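Local coordinates for fimbrin (Schizosaccharomyces pombe, PDB 1RT8), which binds and crosslinks actin filaments, and takes part in cell polarity, cytokinesis, mating and spore formation, at residues A[177-182]-A[192-197]; A[217-222]-A[242-247]. All blocks are in the same frame, centred on the assembly; numbering follows the deposited sequence.

Contact 1: residues A[177-182]-A[192-197]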
loop_
_atom_site.group_PDB
_atom_site.type_symbol
_atom_site.label_atom_id
_atom_site.label_comp_id
_atom_site.label_asym_id
_atom_site.label_seq_id
_atom_site.Cartn_x
_atom_site.Cartn_y
_atom_site.Cartn_z
ATOM N N ALA A 177 -31.553 6.563 -9.925
ATOM C CA ALA A 177 -32.699 5.662 -9.924
ATOM C C ALA A 177 -33.840 6.241 -9.085
ATOM O O ALA A 177 -34.839 5.568 -8.830
ATOM C CB ALA A 177 -32.285 4.297 -9.380
ATOM N N ASN A 178 -33.681 7.491 -8.658
ATOM C CA ASN A 178 -34.693 8.156 -7.845
ATOM C C ASN A 178 -35.104 7.272 -6.667
ATOM O O ASN A 178 -36.292 7.091 -6.397
ATOM C CB ASN A 178 -35.916 8.484 -8.705
ATOM C CG ASN A 178 -35.601 9.469 -9.819
ATOM O OD1 ASN A 178 -35.161 10.589 -9.563
ATOM N ND2 ASN A 178 -35.829 9.056 -11.063
ATOM N N TRP A 179 -34.109 6.728 -5.974
ATOM C CA TRP A 179 -34.329 5.861 -4.825
ATOM C C TRP A 179 -34.050 6.697 -3.563
ATOM O O TRP A 179 -33.005 7.327 -3.444
ATOM C CB TRP A 179 -33.380 4.658 -4.937
ATOM C CG TRP A 179 -33.616 3.545 -3.959
ATOM C CD1 TRP A 179 -32.743 3.099 -3.006
ATOM C CD2 TRP A 179 -34.803 2.745 -3.820
ATOM N NE1 TRP A 179 -33.311 2.079 -2.282
ATOM C CE2 TRP A 179 -34.575 1.842 -2.758
ATOM C CE3 TRP A 179 -36.038 2.710 -4.486
ATOM C CZ2 TRP A 179 -35.536 0.913 -2.345
ATOM C CZ3 TRP A 179 -37.000 1.781 -4.069
ATOM C CH2 TRP A 179 -36.739 0.900 -3.010
ATOM N N PRO A 180 -34.995 6.723 -2.613
ATOM C CA PRO A 180 -34.862 7.490 -1.367
ATOM C C PRO A 180 -33.755 7.032 -0.414
ATOM O O PRO A 180 -33.438 7.730 0.553
ATOM C CB PRO A 180 -36.242 7.352 -0.723
ATOM C CG PRO A 180 -37.150 7.027 -1.883
ATOM C CD PRO A 180 -36.313 6.076 -2.681
ATOM N N ARG A 181 -33.180 5.863 -0.668
ATOM C CA ARG A 181 -32.127 5.365 0.202
ATOM C C ARG A 181 -30.739 5.734 -0.276
ATOM O O ARG A 181 -30.486 5.869 -1.467
ATOM C CB ARG A 181 -32.233 3.849 0.363
ATOM C CG ARG A 181 -33.471 3.440 1.123
ATOM C CD ARG A 181 -33.502 1.972 1.418
ATOM N NE ARG A 181 -32.424 1.553 2.311
ATOM C CZ ARG A 181 -32.278 0.306 2.741
ATOM N NH1 ARG A 181 -33.147 -0.624 2.356
ATOM N NH2 ARG A 181 -31.267 -0.014 3.537
ATOM N N THR A 182 -29.836 5.906 0.674
ATOM C CA THR A 182 -28.476 6.255 0.341
ATOM C C THR A 182 -27.576 5.258 1.053
ATOM O O THR A 182 -27.992 4.625 2.027
ATOM C CB THR A 182 -28.180 7.704 0.785
ATOM O OG1 THR A 182 -27.236 8.290 -0.116
ATOM C CG2 THR A 182 -27.644 7.738 2.214
ATOM N N ASP A 192 -30.020 -5.558 3.480
ATOM C CA ASP A 192 -31.364 -6.077 3.231
ATOM C C ASP A 192 -31.626 -6.359 1.759
ATOM O O ASP A 192 -32.731 -6.748 1.379
ATOM C CB ASP A 192 -32.462 -5.157 3.800
ATOM C CG ASP A 192 -32.514 -3.799 3.133
ATOM O OD1 ASP A 192 -32.022 -3.643 1.990
ATOM O OD2 ASP A 192 -33.078 -2.882 3.765
ATOM N N GLY A 193 -30.596 -6.162 0.940
ATOM C CA GLY A 193 -30.698 -6.432 -0.487
ATOM C C GLY A 193 -31.432 -5.436 -1.358
ATOM O O GLY A 193 -31.440 -5.586 -2.579
ATOM N N GLU A 194 -32.045 -4.422 -0.753
ATOM C CA GLU A 194 -32.783 -3.417 -1.506
ATOM C C GLU A 194 -31.905 -2.510 -2.348
ATOM O O GLU A 194 -32.143 -2.334 -3.540
ATOM C CB GLU A 194 -33.618 -2.544 -0.564
ATOM C CG GLU A 194 -34.902 -3.186 -0.085
ATOM C CD GLU A 194 -35.798 -2.203 0.659
ATOM O OE1 GLU A 194 -35.424 -1.015 0.776
ATOM O OE2 GLU A 194 -36.877 -2.619 1.127
ATOM N N ASN A 195 -30.894 -1.911 -1.731
ATOM C CA ASN A 195 -30.021 -1.017 -2.473
ATOM C C ASN A 195 -29.279 -1.725 -3.603
ATOM O O ASN A 195 -29.069 -1.145 -4.669
ATOM C CB ASN A 195 -29.063 -0.307 -1.517
ATOM C CG ASN A 195 -29.791 0.713 -0.644
ATOM O OD1 ASN A 195 -30.806 1.260 -1.059
ATOM N ND2 ASN A 195 -29.277 0.974 0.553
ATOM N N TYR A 196 -28.905 -2.980 -3.376
ATOM C CA TYR A 196 -28.223 -3.761 -4.400
ATOM C C TYR A 196 -29.177 -3.978 -5.579
ATOM O O TYR A 196 -28.791 -3.806 -6.740
ATOM C CB TYR A 196 -27.790 -5.116 -3.834
ATOM C CG TYR A 196 -26.498 -5.102 -3.028
ATOM C CD1 TYR A 196 -26.276 -6.060 -2.037
ATOM C CD2 TYR A 196 -25.492 -4.169 -3.281
ATOM C CE1 TYR A 196 -25.094 -6.096 -1.315
ATOM C CE2 TYR A 196 -24.281 -4.194 -2.557
ATOM C CZ TYR A 196 -24.096 -5.165 -1.576
ATOM O OH TYR A 196 -22.927 -5.227 -0.846
ATOM N N THR A 197 -30.421 -4.348 -5.277
ATOM C CA THR A 197 -31.430 -4.577 -6.314
ATOM C C THR A 197 -31.647 -3.332 -7.178
ATOM O O THR A 197 -31.708 -3.423 -8.398
ATOM C CB THR A 197 -32.778 -4.993 -5.697
ATOM O OG1 THR A 197 -32.639 -6.267 -5.060
ATOM C CG2 THR A 197 -33.855 -5.090 -6.772
HETATM O O HOH W 1 -29.672 2.957 2.929
#
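In the second calponin-homology domain, within the first actin-binding region, the loop that leaves helix 162-176 is tied to the start of helix 194-203 by a salt-bridge network of Arg181 with Asp192 and Glu194. One nitrogen, Arg181 NH1, serves both acids: it lies 2.7 Å from Asp192 OD2, which offers its syn lone pair. The same nitrogen, Arg181 NH1, lies 2.8 Å from Glu194 OE1, approaching from above the plane of the Glu194 carboxylate. Both oxygens sit at the edge of the guanidinium, whose plane is turned 83° from the Asp192 carboxylate. The other oxygen of that carboxylate, Asp192 OD1, takes the backbone N of Glu194 at 2.9 Å, an Asx turn, which probably limits how far the carboxylate can rotate. Beside this network, Trp179 NE1 gives a rather bent hydrogen bond, 2.9 Å long, to Asn195 OD1 and meets it almost head-on to the C=O; the indole swings over because its CG stands anti to the backbone N (chi1 -171°). Asn195 ND2 lies over a face of the guanidinium and bonds to Asp189 O and to a water that also accepts from Arg181 NE. A methionine in place of Arg181 would probably leave the two neighbouring carboxylates without their shared positive partner and the loop less firmly held. Around the contact, Asn195 packs on Phe170 and Leu174 of helix 162-176, Trp179 on Leu174 and on Val198 of helix 194-203, while Glu194 touches Arg221 of helix 218-230.

Contact 2: residues A[217-222]-A[242-247]; sequences DVLQRA and AMVAGN
With CG anti to its backbone N (chi1 180°), Met243 runs straight out to the sulfur and then bends at chi3 (-67°), which sets SD against Ala222 and turns CE toward the Ala222 carbonyl. SD comes 3.5 Å from Ala222 CB, and CE is 3.9 Å from Ala222 O. Next along the chain, Val244 holds CG2 beside its own backbone N, and this one methyl does the touching for the residue. It meets Val218 CG2 tip to tip at 4.0 Å, takes Leu219 CD1 at 3.8 Å from a side chain lying crosswise to it, and reaches Ala222 CB at 4.1 Å. The methyl thus rests among three residues of the first turns of helix 218-230, and the side chains that meet are all apolar. Each segment carries its own helix-end motif: Asp217 OD1 caps the start of helix 218-230 by accepting from Gln220 N at 2.9 Å, while Gly246, with positive phi, belongs to a Schellman motif in which Gly246 N bonds to Met243 O and Asn247 N to Ala242 O. Through Met243 and Val244 the short helix 240-244 packs on the N-terminal part of helix 218-230; Met243 also touches Val225 and Leu226 of that helix and Tyr196 of helix 194-203.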
loop_
_atom_site.group_PDB
_atom_site.type_symbol
_atom_site.label_atom_id
_atom_site.label_comp_id
_atom_site.label_asym_id
_atom_site.label_seq_id
_atom_site.Cartn_x
_atom_site.Cartn_y
_atom_site.Cartn_z
ATOM N N ASP A 217 -38.988 -12.392 2.588
ATOM C CA ASP A 217 -37.908 -13.062 3.309
ATOM C C ASP A 217 -36.591 -12.457 2.811
ATOM O O ASP A 217 -36.225 -12.622 1.645
ATOM C CB ASP A 217 -37.927 -14.570 3.047
ATOM C CG ASP A 217 -36.874 -15.313 3.857
ATOM O OD1 ASP A 217 -35.669 -15.041 3.662
ATOM O OD2 ASP A 217 -37.248 -16.166 4.694
ATOM N N VAL A 218 -35.890 -11.748 3.696
ATOM C CA VAL A 218 -34.635 -11.093 3.338
ATOM C C VAL A 218 -33.551 -12.066 2.882
ATOM O O VAL A 218 -32.731 -11.739 2.023
ATOM C CB VAL A 218 -34.083 -10.245 4.517
ATOM C CG1 VAL A 218 -33.638 -11.151 5.658
ATOM C CG2 VAL A 218 -32.932 -9.382 4.040
ATOM N N LEU A 219 -33.549 -13.265 3.448
ATOM C CA LEU A 219 -32.554 -14.245 3.067
ATOM C C LEU A 219 -32.795 -14.696 1.635
ATOM O O LEU A 219 -31.846 -14.937 0.891
ATOM C CB LEU A 219 -32.586 -15.436 4.024
ATOM C CG LEU A 219 -31.300 -16.259 4.075
ATOM C CD1 LEU A 219 -30.081 -15.330 4.096
ATOM C CD2 LEU A 219 -31.327 -17.153 5.307
ATOM N N GLN A 220 -34.063 -14.798 1.244
ATOM C CA GLN A 220 -34.399 -15.208 -0.117
ATOM C C GLN A 220 -34.124 -14.068 -1.077
ATOM O O GLN A 220 -33.701 -14.284 -2.210
ATOM C CB GLN A 220 -35.874 -15.603 -0.235
ATOM C CG GLN A 220 -36.250 -16.895 0.469
ATOM C CD GLN A 220 -37.740 -17.183 0.376
ATOM O OE1 GLN A 220 -38.313 -17.199 -0.717
ATOM N NE2 GLN A 220 -38.374 -17.411 1.522
ATOM N N ARG A 221 -34.378 -12.846 -0.627
ATOM C CA ARG A 221 -34.136 -11.691 -1.473
ATOM C C ARG A 221 -32.644 -11.602 -1.784
ATOM O O ARG A 221 -32.250 -11.294 -2.911
ATOM C CB ARG A 221 -34.593 -10.416 -0.768
ATOM C CG ARG A 221 -34.474 -9.162 -1.612
ATOM C CD ARG A 221 -34.764 -7.948 -0.754
ATOM N NE ARG A 221 -36.049 -8.088 -0.073
ATOM C CZ ARG A 221 -36.400 -7.406 1.011
ATOM N NH1 ARG A 221 -35.557 -6.527 1.539
ATOM N NH2 ARG A 221 -37.590 -7.606 1.574
ATOM N N ALA A 222 -31.820 -11.875 -0.778
ATOM C CA ALA A 222 -30.369 -11.823 -0.932
ATOM C C ALA A 222 -29.907 -12.803 -2.000
ATOM O O ALA A 222 -28.997 -12.508 -2.771
ATOM C CB ALA A 222 -29.689 -12.149 0.390
ATOM N N ALA A 242 -23.765 -13.778 3.988
ATOM C CA ALA A 242 -22.776 -12.728 4.227
ATOM C C ALA A 242 -23.407 -11.364 3.953
ATOM O O ALA A 242 -23.039 -10.361 4.564
ATOM C CB ALA A 242 -21.553 -12.932 3.334
ATOM N N MET A 243 -24.362 -11.335 3.030
ATOM C CA MET A 243 -25.047 -10.096 2.694
ATOM C C MET A 243 -25.913 -9.636 3.856
ATOM O O MET A 243 -25.800 -8.498 4.320
ATOM C CB MET A 243 -25.949 -10.275 1.473
ATOM C CG MET A 243 -26.678 -8.988 1.108
ATOM S SD MET A 243 -27.888 -9.162 -0.214
ATOM C CE MET A 243 -26.835 -9.500 -1.561
ATOM N N VAL A 244 -26.788 -10.529 4.307
ATOM C CA VAL A 244 -27.698 -10.240 5.409
ATOM C C VAL A 244 -26.931 -9.969 6.698
ATOM O O VAL A 244 -27.393 -9.217 7.557
ATOM C CB VAL A 244 -28.672 -11.413 5.632
ATOM C CG1 VAL A 244 -29.509 -11.177 6.875
ATOM C CG2 VAL A 244 -29.571 -11.563 4.419
ATOM N N ALA A 245 -25.761 -10.587 6.829
ATOM C CA ALA A 245 -24.936 -10.396 8.018
ATOM C C ALA A 245 -24.197 -9.062 7.946
ATOM O O ALA A 245 -23.601 -8.627 8.923
ATOM C CB ALA A 245 -23.941 -11.540 8.148
ATOM N N GLY A 246 -24.234 -8.421 6.781
ATOM C CA GLY A 246 -23.560 -7.142 6.615
ATOM C C GLY A 246 -22.042 -7.197 6.701
ATOM O O GLY A 246 -21.409 -6.280 7.224
ATOM N N ASN A 247 -21.446 -8.264 6.188
ATOM C CA ASN A 247 -19.995 -8.386 6.227
ATOM C C ASN A 247 -19.363 -7.267 5.399
ATOM O O ASN A 247 -19.505 -7.223 4.173
ATOM C CB ASN A 247 -19.565 -9.754 5.702
ATOM C CG ASN A 247 -18.115 -10.050 6.000
ATOM O OD1 ASN A 247 -17.215 -9.430 5.432
ATOM N ND2 ASN A 247 -17.877 -10.991 6.907
#

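Contacts 1 and 2 lie in series along the chain within one calponin-homology domain, their centres about 14 Å apart, and meet where the start of helix 194-203 touches the first turns of helix 218-230 and the end region of helix 240-244. Arg221 NH1 probably donates to the backbone oxygen Asp192 O at 2.8 Å, so the residue whose side chain grips the loop in contact 1 is also held through its main chain. Packing adds to this: Tyr196 CD1 lies 3.5 Å from Met243 CE, and Asp192 CA 3.7 Å from Val218 CG2. Contact 1 is largely polar and at the surface, contact 2 is apolar and partly buried; both lie inside the first actin-binding region.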